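Local coordinates for oxidoreductase (Bordetella pertussis, PDB 3Q2K), which probably oxidises the 3-hydroxyl of UDP-N-acetylglucosaminuronic acid with NAD in the biosynthesis of 2,3-diacetamido-2,3-dideoxy-D-mannuronic acid, at residues W129-G132 with K133-V136. Numbering follows the deposited sequence.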
# COMPACT_ATOMS: atom_id res chain seq x y z
N TRP C 129 -20.07 5.50 -12.32
CA TRP C 129 -20.59 4.20 -11.90
C TRP C 129 -21.93 4.29 -11.17
O TRP C 129 -22.92 3.65 -11.53
CB TRP C 129 -19.54 3.46 -11.07
CG TRP C 129 -19.94 2.14 -10.48
CD1 TRP C 129 -19.94 1.84 -9.15
CD2 TRP C 129 -20.40 0.97 -11.16
NE1 TRP C 129 -20.37 0.54 -8.96
CE2 TRP C 129 -20.68 -0.00 -10.18
CE3 TRP C 129 -20.64 0.66 -12.50
CZ2 TRP C 129 -21.15 -1.28 -10.49
CZ3 TRP C 129 -21.08 -0.62 -12.82
CH2 TRP C 129 -21.34 -1.58 -11.82
N GLU C 130 -22.01 5.16 -10.18
CA GLU C 130 -23.18 5.24 -9.32
C GLU C 130 -24.38 5.70 -10.15
O GLU C 130 -25.50 5.27 -9.89
CB GLU C 130 -22.97 6.23 -8.16
CG GLU C 130 -22.18 5.66 -6.99
CD GLU C 130 -22.72 4.32 -6.50
OE1 GLU C 130 -23.95 4.14 -6.51
OE2 GLU C 130 -21.94 3.43 -6.11
N ASP C 131 -24.16 6.50 -11.18
CA ASP C 131 -25.30 7.05 -11.91
C ASP C 131 -25.85 5.89 -12.73
O ASP C 131 -27.06 5.73 -12.89
CB ASP C 131 -24.95 8.21 -12.86
CG ASP C 131 -24.44 9.44 -12.13
OD1 ASP C 131 -24.60 9.49 -10.89
OD2 ASP C 131 -23.88 10.37 -12.74
N GLY C 132 -24.94 5.10 -13.29
CA GLY C 132 -25.40 3.96 -14.07
C GLY C 132 -26.16 2.94 -13.23
O GLY C 132 -27.18 2.42 -13.69
N LYS C 133 -25.70 2.63 -12.02
CA LYS C 133 -26.52 1.84 -11.09
C LYS C 133 -27.90 2.43 -10.80
O LYS C 133 -28.91 1.71 -10.77
CB LYS C 133 -25.79 1.52 -9.79
CG LYS C 133 -24.67 0.49 -9.95
CD LYS C 133 -24.08 -0.01 -8.63
CE LYS C 133 -23.55 1.20 -7.88
NZ LYS C 133 -22.59 0.92 -6.78
N ARG C 134 -27.98 3.73 -10.58
CA ARG C 134 -29.24 4.39 -10.28
C ARG C 134 -30.18 4.34 -11.48
O ARG C 134 -31.37 4.09 -11.29
CB ARG C 134 -28.99 5.85 -9.91
CG ARG C 134 -29.43 6.23 -8.52
CD ARG C 134 -29.41 7.75 -8.47
NE ARG C 134 -28.12 8.29 -8.89
CZ ARG C 134 -26.99 8.24 -8.19
NH1 ARG C 134 -25.87 8.76 -8.69
NH2 ARG C 134 -26.93 7.65 -7.00
N MET C 135 -29.68 4.53 -12.70
CA MET C 135 -30.49 4.37 -13.91
C MET C 135 -31.13 2.98 -13.86
O MET C 135 -32.35 2.88 -13.93
CB MET C 135 -29.66 4.34 -15.20
CG MET C 135 -28.90 5.58 -15.59
SD MET C 135 -27.94 5.01 -17.00
CE MET C 135 -29.22 4.91 -18.25
N VAL C 136 -30.32 1.93 -13.81
CA VAL C 136 -30.85 0.56 -13.70
C VAL C 136 -31.86 0.30 -12.58
O VAL C 136 -32.92 -0.31 -12.74
CB VAL C 136 -29.71 -0.46 -13.55
CG1 VAL C 136 -30.24 -1.89 -13.53
CG2 VAL C 136 -28.75 -0.24 -14.70
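Lys133 lies across one face of the Trp129 indole, one helical turn on. Lys133 CG stands 4.2 Å from the centroid of the Trp129 six-membered ring, a CH-pi contact. The Lys133 chain bends at chi3 (-58°), which carries NZ round to Glu130. There Lys133 NZ forms a salt bridge of 2.7 Å with Glu130 OE2, on the syn side but out of the carboxylate plane. Trp129 NE1 donates to Asp370 O at the C-terminus, whose carboxylate makes a weak, long ion pair with Lys133 NZ.

Asp131 and Arg134 run side by side. Arg134 NH1 donates to Asp131 OD1 in a salt bridge of 2.6 Å, bent at 134°. OD1 lies at the guanidinium edge, in plane. Glu130 O lies over the guanidinium centre. Arg134 NE is buried without a partner.

The tight side is at Asp131, Gly132, Met135 and Val136. Gly132 O accepts a hydrogen bond from Val136 N. Asp131 is buried against Trp107, Met135 against Pro106, and Val136 against Leu346 of helix 342-361. The solvent side is at exposed Glu130.

This begins helix 129-142, the crossover between Rossmann strands 118-121 and 146-148. The i to i+3 salt bridges probably steady the start of the helix, and the terminal carboxylate probably helps keep Lys133 protonated.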